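Local coordinates for protein integrase (Enterobacteria phage lambda, PDB 1Z19) that catalyses site-specific recombination that inserts the phage genome into the host chromosome and, together with excisionase, releases it again, at residues Arg104-Ala109 with Asp271-Glu276; Gly62-Ala67 with Ala98-Arg103. The protein carries 1 engineered substitution. All coordinates share one frame; numbering follows the deposited sequence.

Contact 1 (Arg104-Ala109 with Asp271-Glu276). With nucleotides of chain A; nucleotides of chain C.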
loop_
_atom_site.group_PDB
_atom_site.type_symbol
_atom_site.label_atom_id
_atom_site.label_comp_id
_atom_site.label_asym_id
_atom_site.label_seq_id
_atom_site.Cartn_x
_atom_site.Cartn_y
_atom_site.Cartn_z
ATOM N N ARG E 104 -0.638 -25.633 -15.187
ATOM C CA ARG E 104 -1.259 -25.255 -16.448
ATOM C C ARG E 104 -0.292 -24.594 -17.410
ATOM O O ARG E 104 0.392 -23.630 -17.066
ATOM C CB ARG E 104 -2.431 -24.315 -16.192
ATOM C CG ARG E 104 -3.204 -23.962 -17.439
ATOM C CD ARG E 104 -4.301 -22.970 -17.134
ATOM N NE ARG E 104 -5.212 -23.476 -16.117
ATOM C CZ ARG E 104 -6.091 -22.723 -15.470
ATOM N NH1 ARG E 104 -6.171 -21.426 -15.733
ATOM N NH2 ARG E 104 -6.892 -23.265 -14.562
ATOM N N SER E 105 -0.244 -25.112 -18.629
ATOM C CA SER E 105 0.642 -24.586 -19.652
ATOM C C SER E 105 0.045 -23.345 -20.330
ATOM O O SER E 105 -1.180 -23.238 -20.505
ATOM C CB SER E 105 0.905 -25.686 -20.687
ATOM O OG SER E 105 1.781 -25.240 -21.711
ATOM N N ARG E 106 0.907 -22.398 -20.699
ATOM C CA ARG E 106 0.450 -21.188 -21.379
ATOM C C ARG E 106 0.072 -21.568 -22.815
ATOM O O ARG E 106 0.310 -22.699 -23.250
ATOM C CB ARG E 106 1.554 -20.129 -21.403
ATOM C CG ARG E 106 1.864 -19.458 -20.066
ATOM C CD ARG E 106 0.718 -18.569 -19.609
ATOM N NE ARG E 106 1.099 -17.563 -18.619
ATOM C CZ ARG E 106 0.240 -17.004 -17.765
ATOM N NH1 ARG E 106 -1.034 -17.367 -17.778
ATOM N NH2 ARG E 106 0.635 -16.059 -16.922
ATOM N N LEU E 107 -0.509 -20.628 -23.552
ATOM C CA LEU E 107 -0.914 -20.894 -24.920
ATOM C C LEU E 107 -0.239 -19.960 -25.908
ATOM O O LEU E 107 -0.314 -18.747 -25.752
ATOM C CB LEU E 107 -2.427 -20.746 -25.047
ATOM C CG LEU E 107 -3.007 -21.159 -26.405
ATOM C CD1 LEU E 107 -2.839 -22.664 -26.621
ATOM C CD2 LEU E 107 -4.473 -20.764 -26.449
ATOM N N THR E 108 0.411 -20.511 -26.928
ATOM C CA THR E 108 1.070 -19.676 -27.927
ATOM C C THR E 108 0.097 -19.324 -29.046
ATOM O O THR E 108 -0.875 -20.029 -29.263
ATOM C CB THR E 108 2.274 -20.373 -28.562
ATOM O OG1 THR E 108 1.820 -21.399 -29.452
ATOM C CG2 THR E 108 3.157 -20.967 -27.493
ATOM N N ALA E 109 0.374 -18.245 -29.768
ATOM C CA ALA E 109 -0.497 -17.816 -30.856
ATOM C C ALA E 109 -0.772 -18.934 -31.864
ATOM O O ALA E 109 -1.913 -19.111 -32.312
ATOM C CB ALA E 109 0.113 -16.610 -31.555
ATOM N N ASP E 271 3.907 -13.110 -18.381
ATOM C CA ASP E 271 4.859 -14.223 -18.429
ATOM C C ASP E 271 4.348 -15.425 -19.214
ATOM O O ASP E 271 3.194 -15.838 -19.042
ATOM C CB ASP E 271 5.206 -14.634 -16.994
ATOM C CG ASP E 271 6.358 -15.610 -16.886
ATOM O OD1 ASP E 271 6.711 -16.265 -17.895
ATOM O OD2 ASP E 271 6.881 -15.758 -15.779
ATOM N N ASP E 272 5.196 -16.006 -20.072
ATOM C CA ASP E 272 4.761 -17.155 -20.857
ATOM C C ASP E 272 5.218 -18.468 -20.220
ATOM O O ASP E 272 5.026 -19.537 -20.780
ATOM C CB ASP E 272 5.286 -17.063 -22.289
ATOM C CG ASP E 272 6.687 -17.581 -22.444
ATOM O OD1 ASP E 272 7.497 -17.483 -21.488
ATOM O OD2 ASP E 272 7.020 -18.064 -23.542
ATOM N N ARG E 273 5.862 -18.351 -19.070
ATOM C CA ARG E 273 6.285 -19.554 -18.406
ATOM C C ARG E 273 7.035 -20.536 -19.294
ATOM O O ARG E 273 6.678 -21.709 -19.399
ATOM C CB ARG E 273 5.070 -20.200 -17.743
ATOM C CG ARG E 273 4.457 -19.276 -16.715
ATOM C CD ARG E 273 3.121 -19.744 -16.171
ATOM N NE ARG E 273 2.710 -18.826 -15.089
ATOM C CZ ARG E 273 1.492 -18.768 -14.561
ATOM N NH1 ARG E 273 0.518 -19.561 -14.995
ATOM N NH2 ARG E 273 1.270 -17.907 -13.592
ATOM N N GLY E 274 8.077 -20.040 -19.957
ATOM C CA GLY E 274 8.925 -20.848 -20.817
ATOM C C GLY E 274 8.388 -21.397 -22.121
ATOM O O GLY E 274 9.084 -22.126 -22.821
ATOM N N ARG E 275 7.159 -21.060 -22.476
ATOM C CA ARG E 275 6.595 -21.574 -23.719
ATOM C C ARG E 275 7.412 -21.202 -24.954
ATOM O O ARG E 275 7.630 -22.044 -25.813
ATOM C CB ARG E 275 5.143 -21.101 -23.891
ATOM C CG ARG E 275 4.121 -21.909 -23.103
ATOM C CD ARG E 275 4.353 -23.410 -23.200
ATOM N NE ARG E 275 4.507 -23.878 -24.579
ATOM C CZ ARG E 275 3.505 -24.099 -25.430
ATOM N NH1 ARG E 275 2.245 -23.900 -25.062
ATOM N NH2 ARG E 275 3.775 -24.522 -26.658
ATOM N N GLU E 276 7.867 -19.958 -25.047
ATOM C CA GLU E 276 8.624 -19.531 -26.213
ATOM C C GLU E 276 9.811 -18.632 -25.940
ATOM O O GLU E 276 10.025 -18.183 -24.811
ATOM C CB GLU E 276 7.720 -18.809 -27.193
ATOM C CG GLU E 276 6.852 -19.711 -28.005
ATOM C CD GLU E 276 5.764 -18.944 -28.732
ATOM O OE1 GLU E 276 5.035 -19.564 -29.534
ATOM O OE2 GLU E 276 5.634 -17.723 -28.495
ATOM P P DT A 12 -2.642 -25.344 -11.387
ATOM O OP1 DT A 12 -1.838 -25.912 -12.484
ATOM O OP2 DT A 12 -2.015 -25.100 -10.068
ATOM O "O5'" DT A 12 -3.237 -23.971 -11.935
ATOM C "C5'" DT A 12 -4.314 -23.337 -11.264
ATOM C "C4'" DT A 12 -4.667 -22.032 -11.937
ATOM O "O4'" DT A 12 -5.827 -21.506 -11.247
ATOM C "C3'" DT A 12 -3.603 -20.938 -11.816
ATOM O "O3'" DT A 12 -3.670 -20.063 -12.954
ATOM C "C2'" DT A 12 -3.953 -20.260 -10.502
ATOM C "C1'" DT A 12 -5.473 -20.373 -10.450
ATOM N N1 DT A 12 -6.025 -20.580 -9.084
ATOM C C2 DT A 12 -7.051 -19.750 -8.643
ATOM O O2 DT A 12 -7.547 -18.866 -9.329
ATOM N N3 DT A 12 -7.475 -19.991 -7.366
ATOM C C4 DT A 12 -7.003 -20.955 -6.501
ATOM O O4 DT A 12 -7.491 -21.059 -5.370
ATOM C C5 DT A 12 -5.937 -21.797 -7.028
ATOM C C7 DT A 12 -5.365 -22.871 -6.158
ATOM C C6 DT A 12 -5.512 -21.570 -8.276
ATOM P P DT A 13 -2.937 -18.627 -12.928
ATOM O OP1 DT A 13 -2.836 -18.191 -14.339
ATOM O OP2 DT A 13 -1.723 -18.673 -12.092
ATOM O "O5'" DT A 13 -4.011 -17.701 -12.211
ATOM C "C5'" DT A 13 -5.301 -17.571 -12.771
ATOM C "C4'" DT A 13 -6.032 -16.372 -12.211
ATOM O "O4'" DT A 13 -6.442 -16.628 -10.844
ATOM C "C3'" DT A 13 -5.191 -15.093 -12.142
ATOM O "O3'" DT A 13 -6.187 -14.033 -12.111
ATOM C "C2'" DT A 13 -4.543 -15.204 -10.767
ATOM C "C1'" DT A 13 -5.707 -15.776 -9.975
ATOM N N1 DT A 13 -5.527 -16.468 -8.693
ATOM C C2 DT A 13 -6.458 -16.148 -7.747
ATOM O O2 DT A 13 -7.310 -15.290 -7.931
ATOM N N3 DT A 13 -6.368 -16.854 -6.584
ATOM C C4 DT A 13 -5.443 -17.816 -6.272
ATOM O O4 DT A 13 -5.490 -18.372 -5.181
ATOM C C5 DT A 13 -4.465 -18.086 -7.301
ATOM C C7 DT A 13 -3.416 -19.120 -7.042
ATOM C C6 DT A 13 -4.549 -17.395 -8.449
ATOM P P DC C 25 -11.183 -22.046 -17.318
ATOM O OP1 DC C 25 -10.118 -22.039 -18.352
ATOM O OP2 DC C 25 -12.600 -21.834 -17.708
ATOM O "O5'" DC C 25 -11.043 -23.414 -16.527
ATOM C "C5'" DC C 25 -9.779 -23.798 -16.003
ATOM C "C4'" DC C 25 -9.653 -25.303 -15.949
ATOM O "O4'" DC C 25 -10.283 -25.824 -14.752
ATOM C "C3'" DC C 25 -10.361 -26.004 -17.099
ATOM O "O3'" DC C 25 -9.686 -27.236 -17.344
ATOM C "C2'" DC C 25 -11.761 -26.233 -16.547
ATOM C "C1'" DC C 25 -11.471 -26.538 -15.082
ATOM N N1 DC C 25 -12.507 -26.172 -14.100
ATOM C C2 DC C 25 -12.876 -27.110 -13.106
ATOM O O2 DC C 25 -12.343 -28.238 -13.096
ATOM N N3 DC C 25 -13.801 -26.762 -12.181
ATOM C C4 DC C 25 -14.354 -25.547 -12.217
ATOM N N4 DC C 25 -15.249 -25.239 -11.269
ATOM C C5 DC C 25 -14.014 -24.590 -13.221
ATOM C C6 DC C 25 -13.095 -24.942 -14.133
HETATM O O HOH W 1 3.853 -22.812 -20.147
#

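Contact 2 (Gly62-Ala67 with Ala98-Arg103). Engineered in segment 98-103: K101 (natural residue Glu). With nucleotides of chain A.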
loop_
_atom_site.group_PDB
_atom_site.type_symbol
_atom_site.label_atom_id
_atom_site.label_comp_id
_atom_site.label_asym_id
_atom_site.label_seq_id
_atom_site.Cartn_x
_atom_site.Cartn_y
_atom_site.Cartn_z
ATOM N N GLY E 62 -0.588 -35.390 -4.620
ATOM C CA GLY E 62 -0.349 -34.361 -5.620
ATOM C C GLY E 62 -1.386 -33.245 -5.610
ATOM O O GLY E 62 -1.573 -32.548 -6.603
ATOM N N LYS E 63 -2.072 -33.075 -4.486
ATOM C CA LYS E 63 -3.080 -32.036 -4.380
ATOM C C LYS E 63 -2.549 -30.893 -3.511
ATOM O O LYS E 63 -3.173 -30.491 -2.528
ATOM C CB LYS E 63 -4.355 -32.642 -3.802
ATOM C CG LYS E 63 -4.794 -33.868 -4.559
ATOM C CD LYS E 63 -6.093 -34.433 -4.034
ATOM C CE LYS E 63 -6.469 -35.691 -4.807
ATOM N NZ LYS E 63 -7.658 -36.405 -4.256
ATOM N N ALA E 64 -1.377 -30.381 -3.884
ATOM C CA ALA E 64 -0.741 -29.282 -3.163
ATOM C C ALA E 64 -1.656 -28.064 -3.090
ATOM O O ALA E 64 -1.729 -27.382 -2.066
ATOM C CB ALA E 64 0.564 -28.901 -3.837
ATOM N N ALA E 65 -2.346 -27.782 -4.184
ATOM C CA ALA E 65 -3.257 -26.652 -4.199
ATOM C C ALA E 65 -4.284 -26.857 -3.079
ATOM O O ALA E 65 -4.469 -25.998 -2.211
ATOM C CB ALA E 65 -3.950 -26.566 -5.552
ATOM N N SER E 66 -4.938 -28.014 -3.095
ATOM C CA SER E 66 -5.920 -28.318 -2.079
ATOM C C SER E 66 -5.314 -28.187 -0.685
ATOM O O SER E 66 -5.932 -27.635 0.224
ATOM C CB SER E 66 -6.465 -29.727 -2.287
ATOM O OG SER E 66 -7.176 -29.824 -3.506
ATOM N N ALA E 67 -4.097 -28.677 -0.514
ATOM C CA ALA E 67 -3.455 -28.594 0.791
ATOM C C ALA E 67 -3.383 -27.157 1.266
ATOM O O ALA E 67 -3.826 -26.838 2.365
ATOM C CB ALA E 67 -2.044 -29.190 0.734
ATOM N N ALA E 98 2.146 -25.614 1.917
ATOM C CA ALA E 98 2.715 -26.438 0.856
ATOM C C ALA E 98 3.084 -25.577 -0.350
ATOM O O ALA E 98 2.279 -24.759 -0.801
ATOM C CB ALA E 98 1.712 -27.511 0.445
ATOM N N LYS E 99 4.297 -25.754 -0.869
ATOM C CA LYS E 99 4.752 -24.977 -2.024
ATOM C C LYS E 99 4.452 -25.727 -3.315
ATOM O O LYS E 99 4.827 -26.891 -3.464
ATOM C CB LYS E 99 6.253 -24.691 -1.913
ATOM N N SER E 100 3.776 -25.057 -4.246
ATOM C CA SER E 100 3.403 -25.671 -5.525
ATOM C C SER E 100 3.434 -24.687 -6.689
ATOM O O SER E 100 2.935 -23.561 -6.575
ATOM C CB SER E 100 1.996 -26.275 -5.427
ATOM O OG SER E 100 1.029 -25.267 -5.154
ATOM N N LYS E 101 4.006 -25.121 -7.810
ATOM C CA LYS E 101 4.092 -24.291 -9.010
ATOM C C LYS E 101 2.903 -24.578 -9.942
ATOM O O LYS E 101 2.388 -25.697 -9.975
ATOM C CB LYS E 101 5.410 -24.560 -9.733
ATOM N N VAL E 102 2.467 -23.564 -10.686
ATOM C CA VAL E 102 1.337 -23.718 -11.601
ATOM C C VAL E 102 1.625 -24.764 -12.673
ATOM O O VAL E 102 2.610 -24.667 -13.407
ATOM C CB VAL E 102 1.013 -22.403 -12.305
ATOM C CG1 VAL E 102 -0.266 -22.539 -13.067
ATOM C CG2 VAL E 102 0.922 -21.293 -11.304
ATOM N N ARG E 103 0.753 -25.759 -12.768
ATOM C CA ARG E 103 0.916 -26.831 -13.743
ATOM C C ARG E 103 0.373 -26.490 -15.133
ATOM O O ARG E 103 0.858 -27.005 -16.131
ATOM C CB ARG E 103 0.216 -28.109 -13.252
ATOM C CG ARG E 103 0.745 -28.689 -11.946
ATOM C CD ARG E 103 0.540 -30.209 -11.904
ATOM N NE ARG E 103 -0.834 -30.617 -11.604
ATOM C CZ ARG E 103 -1.285 -30.942 -10.386
ATOM N NH1 ARG E 103 -0.475 -30.906 -9.327
ATOM N NH2 ARG E 103 -2.550 -31.325 -10.231
ATOM P P DT A 11 -5.216 -29.911 -7.014
ATOM O OP1 DT A 11 -3.990 -30.685 -7.319
ATOM O OP2 DT A 11 -5.398 -29.364 -5.648
ATOM O "O5'" DT A 11 -5.343 -28.706 -8.051
ATOM C "C5'" DT A 11 -5.636 -28.986 -9.408
ATOM C "C4'" DT A 11 -5.497 -27.761 -10.285
ATOM O "O4'" DT A 11 -6.625 -26.868 -10.118
ATOM C "C3'" DT A 11 -4.267 -26.897 -10.016
ATOM O "O3'" DT A 11 -3.953 -26.254 -11.248
ATOM C "C2'" DT A 11 -4.783 -25.910 -8.985
ATOM C "C1'" DT A 11 -6.206 -25.675 -9.479
ATOM N N1 DT A 11 -7.220 -25.310 -8.483
ATOM C C2 DT A 11 -7.936 -24.157 -8.696
ATOM O O2 DT A 11 -7.765 -23.427 -9.656
ATOM N N3 DT A 11 -8.873 -23.886 -7.734
ATOM C C4 DT A 11 -9.154 -24.631 -6.603
ATOM O O4 DT A 11 -10.031 -24.263 -5.819
ATOM C C5 DT A 11 -8.361 -25.818 -6.440
ATOM C C7 DT A 11 -8.593 -26.675 -5.238
ATOM C C6 DT A 11 -7.444 -26.098 -7.377
ATOM P P DT A 12 -2.642 -25.344 -11.387
ATOM O OP1 DT A 12 -1.838 -25.912 -12.484
ATOM O OP2 DT A 12 -2.015 -25.100 -10.068
ATOM O "O5'" DT A 12 -3.237 -23.971 -11.935
ATOM C "C5'" DT A 12 -4.314 -23.337 -11.264
ATOM C "C4'" DT A 12 -4.667 -22.032 -11.937
ATOM O "O4'" DT A 12 -5.827 -21.506 -11.247
ATOM C "C3'" DT A 12 -3.603 -20.938 -11.816
ATOM O "O3'" DT A 12 -3.670 -20.063 -12.954
ATOM C "C2'" DT A 12 -3.953 -20.260 -10.502
ATOM C "C1'" DT A 12 -5.473 -20.373 -10.450
ATOM N N1 DT A 12 -6.025 -20.580 -9.084
ATOM C C2 DT A 12 -7.051 -19.750 -8.643
ATOM O O2 DT A 12 -7.547 -18.866 -9.329
ATOM N N3 DT A 12 -7.475 -19.991 -7.366
ATOM C C4 DT A 12 -7.003 -20.955 -6.501
ATOM O O4 DT A 12 -7.491 -21.059 -5.370
ATOM C C5 DT A 12 -5.937 -21.797 -7.028
ATOM C C7 DT A 12 -5.365 -22.871 -6.158
ATOM C C6 DT A 12 -5.512 -21.570 -8.276
ATOM P P DC A 10 -10.247 -33.740 -4.024
ATOM O OP1 DC A 10 -9.800 -35.143 -3.959
ATOM O OP2 DC A 10 -10.570 -32.993 -2.789
ATOM O "O5'" DC A 10 -9.187 -32.899 -4.846
ATOM C "C5'" DC A 10 -9.667 -31.816 -5.597
ATOM C "C4'" DC A 10 -8.833 -31.594 -6.830
ATOM O "O4'" DC A 10 -9.712 -30.839 -7.696
ATOM C "C3'" DC A 10 -7.646 -30.684 -6.536
ATOM O "O3'" DC A 10 -6.496 -30.829 -7.344
ATOM C "C2'" DC A 10 -8.223 -29.306 -6.721
ATOM C "C1'" DC A 10 -9.301 -29.489 -7.770
ATOM N N1 DC A 10 -10.451 -28.642 -7.424
ATOM C C2 DC A 10 -10.848 -27.681 -8.329
ATOM O O2 DC A 10 -10.304 -27.658 -9.441
ATOM N N3 DC A 10 -11.811 -26.800 -7.980
ATOM C C4 DC A 10 -12.384 -26.882 -6.783
ATOM N N4 DC A 10 -13.313 -25.977 -6.483
ATOM C C5 DC A 10 -12.033 -27.894 -5.852
ATOM C C6 DC A 10 -11.076 -28.753 -6.213
#

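Contact 1 (Arg104-Ala109 with Asp271-Glu276)
R106 and R273 both start with CG beside the backbone N (chi1 -72° and -61°), but R106 then folds at chi2 (-69°) while R273 runs extended, and their guanidinium groups lie flat on each other, centres 3.9 Å apart. Each charge has an anionic neighbour: R106 NH1 forms a salt bridge with E236, and R273 NH2 makes a weak bond to OP2 of DT13 of chain A. R106 NE donates to D271 O at 2.7 Å, nearly along the C=O axis. R275 curls back at chi2 and chi3 so that NH1 reaches R106 O at 2.9 Å; the oxygen lies in the guanidinium plane, while NH1 approaches from above the carbonyl plane. The strongest partner of R275 is E111, through NH2, and the methyl T108 CG2 lies over one face of the group. A water joins R106 N to R273 O. R273 and G274 occupy the middle of a type I' turn, D272-R275, overlapping an Asx turn (D271 OD1 to R273 N). The segment after the nucleophile Y269 thus packs on the loop before helix 109-118, with the side chains of H235 and R238, predicted active-site residues of this tyrosine recombinase, about 6 and 7 Å from that of R106.

Contact 2 (Gly62-Ala67 with Ala98-Arg103)
The amino end of helix 64-83, in the core-binding domain, meets the interdomain linker here, where both follow the DNA backbone. G62 ends the preceding helix in a Schellman motif, its positive phi suited to glycine, and K63 is the N-cap of the next one. Direct protein contact is modest and mostly made by small side chains. A64 CB and S100 CB face each other at 3.4 Å, with S100 OG lying alongside at 3.9 Å from A64 CB. One helical turn on, the methyls of A67 and A98 meet at 4.1 Å, and I59 of helix 48-60 touches both. The polar link is R103, whose chain bends at chi3 (-77°) and brings its guanidinium to the loop between helices 48-60 and 64-83: NH1 points at G62 O, which lies at the edge of the group near its plane, in a fairly straight but weak bond of 3.4 Å. NH2 of the same group makes another weak bond, to OP1 of DT11 of chain A. The backbone N of R103 donates to OP1 of DT12, the next nucleotide of that strand. On the helix side, S66 grips OP2 of DT11 twice, with its backbone N at 2.9 Å and with OG at 2.8 Å, while the extended chain of K63 carries NZ to OP1 of DC10. Three successive phosphates are thus held by the two segments together. The amide of S66 belongs to the first turn of the helix, so the helix dipole would probably add to the attraction for the DT11 phosphate. One weak hydrogen bond and a few methyl contacts between the segments suggest that the shared DNA backbone contributes much to holding the linker against the core-binding domain.

The linker runs straight from contact 2 into contact 1, R103 closing one and R104 opening the other, and V102 CG1 packs on R273 NH1 where they touch. Contact 1 is the larger, burying 463 Å² against 211 Å², and has more buried residues, four of nine against two of seven; it is built on long, charged side chains bonded to carbonyls and carboxylates, with one weak side-chain bond to a phosphate. Contact 2 joins the core-binding domain to the linker at the DNA surface with small side chains, and most of its hydrogen bonds go to phosphates. Their centres are about 19 Å apart, and the DT12 phosphate of chain A accepts from the backbone N of both R103 and R104.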